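PDB 4IRT: uncharacterized protein from Bacteroides ovatus, which is of unknown function but, as a putative neuraminidase with BNR repeat-like sequence, may act on sialic acid-containing glycans. Local coordinates for residues 294-299 against 352-357; 327-332 against 378-383. All coordinates share one frame; numbering follows the deposited sequence. Where two conformers were deposited one is given.

Interaction 1: residues 294-299 against 352-357; sequences QITDRQ and WTITDL
Ile295 lays its terminal methyl, CD1, over one face of the Trp352 indole. CD1 stands 3.5 Å from the centroid of the six-membered ring and 14° off its normal, a CH-pi contact. In this beta-propeller it joins neighbouring blades at the surface: 294-299 leaves strand 290-294, the last of its sheet, whereas 352-357 lies on strand 353-356, the last of the next. With chi1 at -51°, CG1 sits beside the backbone N, anti to the carbonyl carbon, and carries CD1 to the ring. The second branch, CG2, approaches the benzo side at Trp352 CE3, 4.0 Å away, which suits a beta-branched residue spreading two methyls against a broad ring. The backbone joins in as well, Ile295 O lying 3.4 Å from Trp352 CB. With an alanine in place of Trp352, the Ile295 methyl is likely to lose the ring face it rests on, and a gap would open between the blade edges. Beyond the indole, the methyl CG2 of Thr296 meets CD1 of Ile354 at 3.5 Å, the two side chains crossing at about a right angle. No direct hydrogen bond spans the segments; a water ties the backbones by donating to Ile295 O and Trp352 O. Within the loop, the extended side chain of Gln294 carries NE2 to Thr296 O at 2.9 Å, with the donor in the carbonyl plane.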
# COMPACT_ATOMS: atom_id res chain seq x y z
N GLN A 294 -6.43 -17.51 9.67
CA GLN A 294 -4.97 -17.62 9.69
C GLN A 294 -4.51 -18.32 8.39
O GLN A 294 -5.06 -19.33 7.98
CB GLN A 294 -4.54 -18.44 10.89
CG GLN A 294 -3.03 -18.60 11.05
CD GLN A 294 -2.67 -19.40 12.29
OE1 GLN A 294 -3.42 -19.41 13.27
NE2 GLN A 294 -1.51 -20.05 12.27
N ILE A 295 -3.48 -17.76 7.78
CA ILE A 295 -3.07 -18.14 6.44
C ILE A 295 -2.04 -19.25 6.45
O ILE A 295 -2.17 -20.19 5.68
CB ILE A 295 -2.48 -16.94 5.66
CG1 ILE A 295 -3.41 -15.73 5.70
CG2 ILE A 295 -2.18 -17.34 4.22
CD1 ILE A 295 -4.80 -15.95 5.17
N THR A 296 -1.00 -19.15 7.27
CA THR A 296 0.02 -20.23 7.30
C THR A 296 0.21 -20.73 8.72
O THR A 296 -0.44 -20.25 9.63
CB THR A 296 1.36 -19.84 6.60
OG1 THR A 296 2.05 -18.87 7.36
CG2 THR A 296 1.14 -19.30 5.18
N ASP A 297 1.03 -21.76 8.90
CA ASP A 297 1.31 -22.30 10.22
C ASP A 297 2.81 -22.15 10.45
O ASP A 297 3.56 -23.12 10.41
CB ASP A 297 0.87 -23.77 10.35
CG ASP A 297 1.05 -24.32 11.77
OD1 ASP A 297 1.01 -23.53 12.76
OD2 ASP A 297 1.25 -25.55 11.92
N ARG A 298 3.24 -20.92 10.63
CA ARG A 298 4.65 -20.62 10.88
C ARG A 298 5.10 -21.22 12.21
O ARG A 298 4.33 -21.29 13.14
CB ARG A 298 4.86 -19.10 10.92
CG ARG A 298 4.39 -18.32 9.72
CD ARG A 298 4.75 -16.84 9.81
NE ARG A 298 6.19 -16.69 9.63
CZ ARG A 298 7.09 -16.48 10.59
NH1 ARG A 298 6.74 -16.27 11.86
NH2 ARG A 298 8.38 -16.44 10.27
N GLN A 299 6.37 -21.60 12.27
CA GLN A 299 7.02 -22.20 13.43
C GLN A 299 8.03 -21.30 14.14
O GLN A 299 8.40 -21.57 15.29
CB GLN A 299 7.84 -23.42 12.94
CG GLN A 299 7.00 -24.51 12.29
CD GLN A 299 5.91 -24.96 13.25
OE1 GLN A 299 6.21 -25.57 14.27
NE2 GLN A 299 4.66 -24.60 12.95
N TRP A 352 -5.33 -23.03 2.72
CA TRP A 352 -4.51 -22.08 1.97
C TRP A 352 -3.32 -22.84 1.41
O TRP A 352 -2.55 -23.40 2.19
CB TRP A 352 -4.06 -20.98 2.92
CG TRP A 352 -5.20 -20.13 3.39
CD1 TRP A 352 -6.01 -20.38 4.45
CD2 TRP A 352 -5.65 -18.89 2.81
NE1 TRP A 352 -6.97 -19.40 4.55
CE2 TRP A 352 -6.75 -18.46 3.57
CE3 TRP A 352 -5.24 -18.13 1.72
CZ2 TRP A 352 -7.46 -17.29 3.27
CZ3 TRP A 352 -5.92 -16.97 1.43
CH2 TRP A 352 -7.03 -16.56 2.21
N THR A 353 -3.18 -22.91 0.08
CA THR A 353 -2.05 -23.58 -0.54
C THR A 353 -0.93 -22.56 -0.81
O THR A 353 -1.20 -21.45 -1.31
CB THR A 353 -2.46 -24.29 -1.83
OG1 THR A 353 -2.85 -23.32 -2.81
CG2 THR A 353 -3.62 -25.25 -1.58
N ILE A 354 0.30 -22.92 -0.46
CA ILE A 354 1.42 -22.00 -0.54
C ILE A 354 2.32 -22.41 -1.66
O ILE A 354 2.64 -23.58 -1.80
CB ILE A 354 2.30 -22.01 0.73
CG1 ILE A 354 1.44 -22.05 1.98
CG2 ILE A 354 3.25 -20.82 0.74
CD1 ILE A 354 0.51 -20.88 2.08
N THR A 355 2.75 -21.42 -2.44
CA THR A 355 3.73 -21.64 -3.47
C THR A 355 4.74 -20.48 -3.42
O THR A 355 4.47 -19.42 -2.85
CB THR A 355 3.11 -21.70 -4.87
OG1 THR A 355 2.34 -20.51 -5.13
CG2 THR A 355 2.22 -22.94 -5.05
N ASP A 356 5.91 -20.70 -4.02
CA ASP A 356 6.89 -19.65 -4.16
C ASP A 356 6.85 -19.16 -5.59
O ASP A 356 6.85 -19.97 -6.52
CB ASP A 356 8.29 -20.19 -3.81
CG ASP A 356 8.42 -20.58 -2.35
OD1 ASP A 356 7.84 -19.89 -1.46
OD2 ASP A 356 9.07 -21.62 -2.06
N LEU A 357 6.84 -17.85 -5.76
CA LEU A 357 6.78 -17.23 -7.09
C LEU A 357 8.19 -16.92 -7.64
O LEU A 357 8.32 -16.75 -8.84
CB LEU A 357 5.93 -15.97 -7.07
CG LEU A 357 4.53 -16.09 -6.48
CD1 LEU A 357 3.76 -14.80 -6.63
CD2 LEU A 357 3.77 -17.22 -7.11
O HOH W 1 -1.16 -22.63 4.76

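Interaction 2: residues 327-332 against 378-383; sequences FYIFRD and RKLHLF
This is a buried, wholly apolar contact between side chains of two different sheets, its centre about 12 Å from the centre of the chain. Segment 327-332 occupies strand 325-330, an inner strand of its four-stranded sheet, and 378-383 leads into strand 381-385 at one edge of a three-stranded one. The backbones stay well apart, with CA of Phe327 9.1 Å from CA of Leu380, so no backbone hydrogen bonds link them and aliphatic side chains fill the interval. Ile329 carries most of it, sending its two branches to different leucines. Its CD1 meets CD2 of Leu380 tip to tip at 4.0 Å. Its CG2, anti to the backbone N because chi1 is -51°, meets CD1 of Leu382, also tip to tip, at 3.8 Å. Such face-to-face packing of successive sheets is how a beta-propeller is built, and here the second sheet is the one that closes the ring: strand 401-407, near the C-terminus, lies between 381-385 and the N-terminal strand 5-12. Alternation along 327-329 turns Phe327 and Ile329 toward the contact and Tyr328 away, where its hydroxyl hydrogen-bonds to Arg281 O; Leu380 and Leu382 likewise point toward the contact from their side. Branched aliphatic chains suit the interface, since their methyls meet end to end and bring no polar group into the core. CD2 of Leu380 also lies at the fringe of Phe327, 4.5 Å from its CB. Val320 of the adjoining strand 318-322 touches both Phe327 and Leu380, extending the apolar layer to the neighbouring strand.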
# COMPACT_ATOMS: atom_id res chain seq x y z
N PHE A 327 -5.81 -14.43 -3.43
CA PHE A 327 -4.39 -14.59 -3.67
C PHE A 327 -3.65 -13.64 -2.72
O PHE A 327 -3.81 -12.42 -2.81
CB PHE A 327 -4.08 -14.23 -5.12
CG PHE A 327 -4.88 -15.04 -6.09
CD1 PHE A 327 -6.16 -14.65 -6.44
CD2 PHE A 327 -4.37 -16.22 -6.61
CE1 PHE A 327 -6.92 -15.40 -7.33
CE2 PHE A 327 -5.13 -16.98 -7.49
CZ PHE A 327 -6.41 -16.57 -7.84
N TYR A 328 -2.81 -14.23 -1.87
CA TYR A 328 -2.20 -13.55 -0.73
C TYR A 328 -0.68 -13.61 -0.88
O TYR A 328 -0.07 -14.68 -0.83
CB TYR A 328 -2.66 -14.28 0.53
CG TYR A 328 -2.43 -13.60 1.86
CD1 TYR A 328 -1.16 -13.56 2.43
CD2 TYR A 328 -3.50 -13.08 2.60
CE1 TYR A 328 -0.95 -12.98 3.65
CE2 TYR A 328 -3.30 -12.49 3.83
CZ TYR A 328 -2.02 -12.44 4.34
OH TYR A 328 -1.83 -11.89 5.59
N ILE A 329 -0.08 -12.44 -1.09
CA ILE A 329 1.33 -12.33 -1.44
C ILE A 329 2.16 -11.91 -0.21
O ILE A 329 1.78 -10.97 0.53
CB ILE A 329 1.54 -11.33 -2.58
CG1 ILE A 329 0.62 -11.63 -3.77
CG2 ILE A 329 2.99 -11.35 -3.03
CD1 ILE A 329 0.86 -13.00 -4.40
N PHE A 330 3.22 -12.66 0.06
CA PHE A 330 4.05 -12.44 1.21
C PHE A 330 5.52 -12.83 0.96
O PHE A 330 5.90 -13.17 -0.14
CB PHE A 330 3.47 -13.17 2.41
CG PHE A 330 3.58 -14.67 2.35
CD1 PHE A 330 2.66 -15.42 1.62
CD2 PHE A 330 4.54 -15.34 3.12
CE1 PHE A 330 2.71 -16.81 1.65
CE2 PHE A 330 4.60 -16.72 3.11
CZ PHE A 330 3.69 -17.46 2.36
N ARG A 331 6.32 -12.71 2.01
CA ARG A 331 7.74 -13.11 1.96
C ARG A 331 8.11 -13.51 3.36
O ARG A 331 7.84 -12.77 4.32
CB ARG A 331 8.56 -11.94 1.43
CG ARG A 331 10.09 -12.07 1.51
CD ARG A 331 10.65 -11.65 2.86
NE ARG A 331 10.46 -10.23 3.07
CZ ARG A 331 10.61 -9.59 4.23
NH1 ARG A 331 10.92 -10.23 5.36
NH2 ARG A 331 10.46 -8.29 4.24
N ASP A 332 8.78 -14.65 3.50
CA ASP A 332 9.04 -15.24 4.82
C ASP A 332 10.43 -15.85 4.87
O ASP A 332 10.78 -16.67 4.02
CB ASP A 332 7.94 -16.29 5.10
CG ASP A 332 7.86 -16.76 6.57
OD1 ASP A 332 8.88 -16.76 7.32
OD2 ASP A 332 6.75 -17.21 6.94
N ARG A 378 -8.01 -8.51 -14.37
CA ARG A 378 -7.76 -9.67 -13.53
C ARG A 378 -6.42 -10.35 -13.78
O ARG A 378 -6.32 -11.57 -13.81
CB ARG A 378 -8.92 -10.69 -13.64
CG ARG A 378 -10.22 -10.12 -13.12
CD ARG A 378 -10.22 -10.12 -11.61
NE ARG A 378 -11.53 -9.73 -11.11
CZ ARG A 378 -11.89 -8.51 -10.77
NH1 ARG A 378 -11.02 -7.50 -10.82
NH2 ARG A 378 -13.13 -8.29 -10.36
N LYS A 379 -5.39 -9.53 -13.92
CA LYS A 379 -3.99 -9.99 -13.96
C LYS A 379 -3.28 -9.42 -12.75
O LYS A 379 -3.56 -8.27 -12.36
CB LYS A 379 -3.30 -9.51 -15.22
CG LYS A 379 -3.80 -10.22 -16.47
CD LYS A 379 -3.22 -9.57 -17.71
CE LYS A 379 -3.48 -10.41 -18.94
NZ LYS A 379 -2.69 -9.93 -20.10
N LEU A 380 -2.41 -10.24 -12.14
CA LEU A 380 -1.63 -9.83 -10.97
C LEU A 380 -0.18 -9.67 -11.35
O LEU A 380 0.52 -10.68 -11.63
CB LEU A 380 -1.74 -10.87 -9.84
CG LEU A 380 -1.02 -10.60 -8.52
CD1 LEU A 380 -1.52 -9.28 -7.93
CD2 LEU A 380 -1.25 -11.76 -7.55
N HIS A 381 0.25 -8.43 -11.37
CA HIS A 381 1.63 -8.07 -11.66
C HIS A 381 2.20 -7.46 -10.41
O HIS A 381 1.58 -6.56 -9.81
CB HIS A 381 1.71 -7.09 -12.82
CG HIS A 381 1.43 -7.70 -14.16
ND1 HIS A 381 1.72 -7.05 -15.34
CD2 HIS A 381 0.88 -8.89 -14.52
CE1 HIS A 381 1.36 -7.80 -16.37
NE2 HIS A 381 0.85 -8.93 -15.90
N LEU A 382 3.35 -7.98 -10.01
CA LEU A 382 4.06 -7.54 -8.82
C LEU A 382 5.37 -6.83 -9.18
O LEU A 382 6.12 -7.27 -10.07
CB LEU A 382 4.38 -8.75 -7.94
CG LEU A 382 3.22 -9.60 -7.42
CD1 LEU A 382 3.70 -10.88 -6.77
CD2 LEU A 382 2.44 -8.77 -6.41
N PHE A 383 5.66 -5.78 -8.41
CA PHE A 383 6.96 -5.12 -8.37
C PHE A 383 7.90 -5.99 -7.53
O PHE A 383 7.71 -6.13 -6.32
CB PHE A 383 6.83 -3.71 -7.75
CG PHE A 383 8.10 -2.86 -7.81
CD1 PHE A 383 9.22 -3.17 -7.03
CD2 PHE A 383 8.18 -1.75 -8.65
CE1 PHE A 383 10.39 -2.39 -7.08
CE2 PHE A 383 9.33 -0.97 -8.69
CZ PHE A 383 10.46 -1.29 -7.92

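Both contacts involve the sheet that holds strands 325-330 and 353-356, but they join it to different neighbours. Interaction 1 attaches one of its outermost strands, 353-356, together with Trp352, to the loop leaving the preceding blade, near the surface; interaction 2 packs an inner strand against the closing sheet, in the core. The chemistry follows: methyls against an aromatic face and a bridging water in interaction 1, aliphatic methyls meeting tip to tip in interaction 2. They also meet each other. Ile295 CG1 packs on Tyr328 CE2, and Leu357 CD1 reaches Leu382 CD1, while the salt bridge from Arg298 NE to Asp332 OD2, at 2.8 Å, adds a charged tie between buried residues of 294-299 and 327-332.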